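Local coordinates for tyrosine specific protein phosphatase, putative (Trypanosoma brucei, PDB 3M4U) that dephosphorylates phosphotyrosine in proteins, including the nucleolar protein NOPP44/46, and acts as a life cycle switch of the parasite, at residues D167-I179 against H187-D199. Numbering follows the deposited sequence.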
loop_
_atom_site.group_PDB
_atom_site.type_symbol
_atom_site.label_atom_id
_atom_site.label_comp_id
_atom_site.label_asym_id
_atom_site.label_seq_id
_atom_site.Cartn_x
_atom_site.Cartn_y
_atom_site.Cartn_z
ATOM N N ASP A 167 -18.937 4.860 -0.371
ATOM C CA ASP A 167 -18.921 6.317 -0.289
ATOM C C ASP A 167 -18.650 6.871 -1.667
ATOM O O ASP A 167 -17.500 6.937 -2.110
ATOM C CB ASP A 167 -17.873 6.820 0.696
ATOM C CG ASP A 167 -17.989 8.313 0.959
ATOM O OD1 ASP A 167 -17.720 8.711 2.120
ATOM O OD2 ASP A 167 -18.336 9.081 0.016
ATOM N N ALA A 168 -19.719 7.274 -2.338
ATOM C CA ALA A 168 -19.632 7.704 -3.724
ATOM C C ALA A 168 -18.770 8.953 -3.929
ATOM O O ALA A 168 -18.133 9.109 -4.983
ATOM C CB ALA A 168 -21.033 7.910 -4.305
ATOM N N GLU A 169 -18.745 9.845 -2.941
ATOM C CA GLU A 169 -17.990 11.090 -3.121
ATOM C C GLU A 169 -16.486 10.894 -2.925
ATOM O O GLU A 169 -15.658 11.520 -3.611
ATOM C CB GLU A 169 -18.509 12.196 -2.202
ATOM C CG GLU A 169 -19.929 12.622 -2.505
ATOM C CD GLU A 169 -20.231 14.028 -2.018
ATOM O OE1 GLU A 169 -19.328 14.665 -1.426
ATOM O OE2 GLU A 169 -21.366 14.498 -2.252
ATOM N N LEU A 170 -16.133 10.024 -1.986
ATOM C CA LEU A 170 -14.729 9.769 -1.717
ATOM C C LEU A 170 -14.177 8.623 -2.574
ATOM O O LEU A 170 -12.978 8.344 -2.543
ATOM C CB LEU A 170 -14.511 9.499 -0.227
ATOM C CG LEU A 170 -14.907 10.634 0.725
ATOM C CD1 LEU A 170 -14.557 10.238 2.140
ATOM C CD2 LEU A 170 -14.241 11.981 0.349
ATOM N N ASP A 171 -15.050 7.977 -3.345
ATOM C CA ASP A 171 -14.648 6.828 -4.164
ATOM C C ASP A 171 -13.970 5.728 -3.334
ATOM O O ASP A 171 -12.924 5.180 -3.724
ATOM C CB ASP A 171 -13.725 7.275 -5.289
ATOM C CG ASP A 171 -14.453 7.427 -6.599
ATOM O OD1 ASP A 171 -15.647 7.063 -6.653
ATOM O OD2 ASP A 171 -13.828 7.894 -7.576
ATOM N N ILE A 172 -14.588 5.415 -2.197
ATOM C CA ILE A 172 -14.082 4.427 -1.268
ATOM C C ILE A 172 -15.160 3.389 -0.966
ATOM O O ILE A 172 -16.233 3.726 -0.469
ATOM C CB ILE A 172 -13.599 5.097 0.044
ATOM C CG1 ILE A 172 -12.402 6.007 -0.243
ATOM C CG2 ILE A 172 -13.291 4.061 1.133
ATOM C CD1 ILE A 172 -11.959 6.875 0.914
ATOM N N VAL A 173 -14.866 2.131 -1.290
ATOM C CA VAL A 173 -15.711 1.000 -0.928
ATOM C C VAL A 173 -15.147 0.268 0.288
ATOM O O VAL A 173 -13.947 -0.003 0.354
ATOM C CB VAL A 173 -15.796 -0.031 -2.069
ATOM C CG1 VAL A 173 -16.922 -1.037 -1.791
ATOM C CG2 VAL A 173 -16.000 0.669 -3.402
ATOM N N ARG A 174 -16.011 -0.053 1.245
ATOM C CA ARG A 174 -15.623 -0.916 2.353
ATOM C C ARG A 174 -16.288 -2.281 2.160
ATOM O O ARG A 174 -17.507 -2.356 1.962
ATOM C CB ARG A 174 -16.031 -0.311 3.698
ATOM C CG ARG A 174 -15.437 1.067 3.990
ATOM C CD ARG A 174 -16.017 1.636 5.281
ATOM N NE ARG A 174 -15.145 2.629 5.906
ATOM C CZ ARG A 174 -15.039 3.884 5.489
ATOM N NH1 ARG A 174 -15.735 4.294 4.436
ATOM N NH2 ARG A 174 -14.226 4.716 6.110
ATOM N N ARG A 175 -15.480 -3.344 2.181
ATOM C CA ARG A 175 -15.987 -4.701 2.015
ATOM C C ARG A 175 -15.610 -5.596 3.189
ATOM O O ARG A 175 -14.491 -6.104 3.263
ATOM C CB ARG A 175 -15.496 -5.314 0.701
ATOM C CG ARG A 175 -16.028 -4.624 -0.556
ATOM C CD ARG A 175 -15.545 -5.326 -1.830
ATOM N NE ARG A 175 -15.942 -4.637 -3.063
ATOM C CZ ARG A 175 -15.159 -3.808 -3.756
ATOM N NH1 ARG A 175 -15.602 -3.232 -4.873
ATOM N NH2 ARG A 175 -13.929 -3.553 -3.345
ATOM N N PRO A 176 -16.537 -5.775 4.138
ATOM C CA PRO A 176 -16.236 -6.758 5.177
ATOM C C PRO A 176 -16.333 -8.149 4.577
ATOM O O PRO A 176 -17.332 -8.470 3.927
ATOM C CB PRO A 176 -17.332 -6.513 6.224
ATOM C CG PRO A 176 -17.821 -5.083 5.950
ATOM C CD PRO A 176 -17.719 -4.952 4.458
ATOM N N LEU A 177 -15.300 -8.958 4.784
ATOM C CA LEU A 177 -15.207 -10.252 4.124
ATOM C C LEU A 177 -14.928 -11.339 5.132
ATOM O O LEU A 177 -14.425 -11.070 6.223
ATOM C CB LEU A 177 -14.075 -10.246 3.097
ATOM C CG LEU A 177 -14.148 -9.156 2.033
ATOM C CD1 LEU A 177 -12.877 -9.130 1.208
ATOM C CD2 LEU A 177 -15.351 -9.364 1.144
ATOM N N VAL A 178 -15.246 -12.575 4.764
ATOM C CA VAL A 178 -14.811 -13.713 5.559
ATOM C C VAL A 178 -14.010 -14.686 4.687
ATOM O O VAL A 178 -14.445 -15.073 3.595
ATOM C CB VAL A 178 -15.992 -14.429 6.258
ATOM C CG1 VAL A 178 -15.478 -15.290 7.399
ATOM C CG2 VAL A 178 -17.004 -13.416 6.783
ATOM N N ILE A 179 -12.830 -15.051 5.179
ATOM C CA ILE A 179 -11.952 -16.001 4.504
ATOM C C ILE A 179 -12.019 -17.346 5.207
ATOM O O ILE A 179 -11.789 -17.428 6.419
ATOM C CB ILE A 179 -10.466 -15.556 4.548
ATOM C CG1 ILE A 179 -10.265 -14.158 3.953
ATOM C CG2 ILE A 179 -9.573 -16.559 3.812
ATOM C CD1 ILE A 179 -8.844 -13.615 4.202
ATOM N N HIS A 187 -11.886 -16.293 9.247
ATOM C CA HIS A 187 -11.203 -15.043 9.575
ATOM C C HIS A 187 -11.898 -13.887 8.893
ATOM O O HIS A 187 -12.027 -13.862 7.670
ATOM C CB HIS A 187 -9.733 -15.057 9.163
ATOM C CG HIS A 187 -9.028 -13.771 9.457
ATOM N ND1 HIS A 187 -8.772 -13.342 10.745
ATOM C CD2 HIS A 187 -8.544 -12.808 8.635
ATOM C CE1 HIS A 187 -8.164 -12.169 10.702
ATOM N NE2 HIS A 187 -8.011 -11.824 9.434
ATOM N N ARG A 188 -12.377 -12.940 9.687
ATOM C CA ARG A 188 -12.962 -11.752 9.097
ATOM C C ARG A 188 -11.873 -10.723 8.866
ATOM O O ARG A 188 -10.902 -10.626 9.630
ATOM C CB ARG A 188 -14.089 -11.169 9.944
ATOM C CG ARG A 188 -14.189 -11.709 11.341
ATOM C CD ARG A 188 -15.430 -11.135 12.043
ATOM N NE ARG A 188 -16.671 -11.396 11.307
ATOM C CZ ARG A 188 -17.677 -12.130 11.776
ATOM N NH1 ARG A 188 -17.588 -12.673 12.989
ATOM N NH2 ARG A 188 -18.770 -12.319 11.037
ATOM N N VAL A 189 -12.037 -9.973 7.788
ATOM C CA VAL A 189 -11.063 -8.973 7.410
ATOM C C VAL A 189 -11.804 -7.914 6.628
ATOM O O VAL A 189 -12.677 -8.229 5.825
ATOM C CB VAL A 189 -9.877 -9.588 6.591
ATOM C CG1 VAL A 189 -10.383 -10.397 5.426
ATOM C CG2 VAL A 189 -8.892 -8.494 6.133
ATOM N N LEU A 190 -11.482 -6.655 6.906
ATOM C CA LEU A 190 -12.116 -5.541 6.222
ATOM C C LEU A 190 -11.211 -5.008 5.113
ATOM O O LEU A 190 -10.094 -4.550 5.386
ATOM C CB LEU A 190 -12.410 -4.420 7.223
ATOM C CG LEU A 190 -12.859 -3.117 6.561
ATOM C CD1 LEU A 190 -14.252 -3.277 5.972
ATOM C CD2 LEU A 190 -12.825 -1.970 7.549
ATOM N N GLN A 191 -11.656 -5.077 3.861
ATOM C CA GLN A 191 -10.895 -4.388 2.834
ATOM C C GLN A 191 -11.501 -3.030 2.546
ATOM O O GLN A 191 -12.717 -2.865 2.517
ATOM C CB GLN A 191 -10.727 -5.197 1.533
ATOM C CG GLN A 191 -11.861 -5.004 0.558
ATOM C CD GLN A 191 -11.442 -4.779 -0.896
ATOM O OE1 GLN A 191 -10.269 -4.833 -1.265
ATOM N NE2 GLN A 191 -12.436 -4.539 -1.734
ATOM N N VAL A 192 -10.623 -2.058 2.338
ATOM C CA VAL A 192 -11.032 -0.742 1.903
ATOM C C VAL A 192 -10.370 -0.441 0.552
ATOM O O VAL A 192 -9.139 -0.427 0.447
ATOM C CB VAL A 192 -10.656 0.317 2.977
ATOM C CG1 VAL A 192 -10.964 1.728 2.505
ATOM C CG2 VAL A 192 -11.388 0.018 4.280
ATOM N N GLN A 193 -11.185 -0.220 -0.483
ATOM C CA GLN A 193 -10.663 0.054 -1.812
ATOM C C GLN A 193 -10.922 1.483 -2.224
ATOM O O GLN A 193 -12.071 1.970 -2.172
ATOM C CB GLN A 193 -11.263 -0.893 -2.855
ATOM C CG GLN A 193 -10.623 -0.786 -4.231
ATOM C CD GLN A 193 -11.495 -1.369 -5.332
ATOM O OE1 GLN A 193 -12.616 -1.824 -5.073
ATOM N NE2 GLN A 193 -10.987 -1.358 -6.575
ATOM N N TYR A 194 -9.849 2.158 -2.636
ATOM C CA TYR A 194 -9.947 3.513 -3.144
ATOM C C TYR A 194 -9.674 3.487 -4.628
ATOM O O TYR A 194 -8.613 2.986 -5.060
ATOM C CB TYR A 194 -8.932 4.414 -2.453
ATOM C CG TYR A 194 -8.873 5.824 -3.013
ATOM C CD1 TYR A 194 -10.038 6.518 -3.342
ATOM C CD2 TYR A 194 -7.653 6.466 -3.193
ATOM C CE1 TYR A 194 -9.986 7.801 -3.863
ATOM C CE2 TYR A 194 -7.584 7.759 -3.696
ATOM C CZ TYR A 194 -8.756 8.429 -4.029
ATOM O OH TYR A 194 -8.674 9.716 -4.533
ATOM N N VAL A 195 -10.622 4.019 -5.404
ATOM C CA VAL A 195 -10.556 3.953 -6.859
ATOM C C VAL A 195 -10.320 5.311 -7.549
ATOM O O VAL A 195 -10.392 5.421 -8.783
ATOM C CB VAL A 195 -11.813 3.258 -7.452
ATOM C CG1 VAL A 195 -11.994 1.880 -6.838
ATOM C CG2 VAL A 195 -13.072 4.110 -7.226
ATOM N N GLY A 196 -10.028 6.337 -6.761
ATOM C CA GLY A 196 -9.756 7.652 -7.314
ATOM C C GLY A 196 -8.267 7.932 -7.344
ATOM O O GLY A 196 -7.842 9.086 -7.269
ATOM N N TRP A 197 -7.469 6.866 -7.464
ATOM C CA TRP A 197 -6.015 6.998 -7.466
ATOM C C TRP A 197 -5.373 6.203 -8.607
ATOM O O TRP A 197 -5.144 5.005 -8.475
ATOM C CB TRP A 197 -5.453 6.547 -6.111
ATOM C CG TRP A 197 -4.072 7.071 -5.794
ATOM C CD1 TRP A 197 -3.201 7.668 -6.656
ATOM C CD2 TRP A 197 -3.413 7.029 -4.519
ATOM N NE1 TRP A 197 -2.036 7.994 -5.999
ATOM C CE2 TRP A 197 -2.145 7.620 -4.684
ATOM C CE3 TRP A 197 -3.779 6.557 -3.252
ATOM C CZ2 TRP A 197 -1.231 7.744 -3.633
ATOM C CZ3 TRP A 197 -2.880 6.684 -2.210
ATOM C CH2 TRP A 197 -1.615 7.272 -2.405
ATOM N N PRO A 198 -5.066 6.877 -9.724
ATOM C CA PRO A 198 -4.528 6.241 -10.932
ATOM C C PRO A 198 -3.086 5.814 -10.743
ATOM O O PRO A 198 -2.306 6.510 -10.091
ATOM C CB PRO A 198 -4.557 7.363 -11.974
ATOM C CG PRO A 198 -5.219 8.530 -11.317
ATOM C CD PRO A 198 -5.123 8.340 -9.853
ATOM N N ASP A 199 -2.744 4.680 -11.336
ATOM C CA ASP A 199 -1.399 4.144 -11.304
ATOM C C ASP A 199 -0.412 5.211 -11.755
ATOM O O ASP A 199 -0.702 5.973 -12.673
ATOM C CB ASP A 199 -1.327 2.935 -12.233
ATOM C CG ASP A 199 -0.201 1.986 -11.875
ATOM O OD1 ASP A 199 0.517 2.241 -10.892
ATOM O OD2 ASP A 199 -0.050 0.977 -12.591
#
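Arg175 reaches across to Gln193 on the face of the strand pair that also carries Val173, Gln191, Leu177 and Val189. Its chain is extended, with CG beside the backbone N (chi1 -65°), which carries Arg175 NH2 to 2.8 Å from Gln193 OE1. That oxygen lies in the guanidinium plane, and the bond is nearly straight at the hydrogen (167°); a weak second bond from Arg175 NH1 to Gln193 OE1 measures 3.3 Å. Val173 CG1 sits 3.8 Å above the centre of the guanidinium of Arg175, while the Gln191 side chain runs alongside the arginine, Gln191 CG 3.7 Å from Arg175 CB. Trp136 adds a cation-pi contact to Arg175, and Thr122 O accepts from Gln193 NE2, so both ends of that amide are bonded. The strands 172-179 and 187-194 form an antiparallel beta hairpin in the large mixed sheet of the phosphatase fold, their axes 4.7 Å apart. Paired backbone bonds link Val173 with Gln193, Arg175 with Gln191, Leu177 with Val189 and Ile179 with His187. On the other face, packing is close near Tyr194: Ile172 CG2 meets Val192 CG1 at 3.6 Å, and Asp171 O lies at the edge of the Tyr194 ring, 3.2 Å from Tyr194 CD1. The same oxygen accepts from Val195 N, so the pairing runs one residue past the strand end. Helix 206-217 lies against this end, touching Leu170 and Tyr194, whose OH accepts from Glu204 N. Farther along this face contacts thin out: Leu190 CD1 only skims Pro176 CG at 4.0 Å, the two side chains lying side by side. Beyond them Arg188 is exposed, and its NE makes a salt bridge to Asp159.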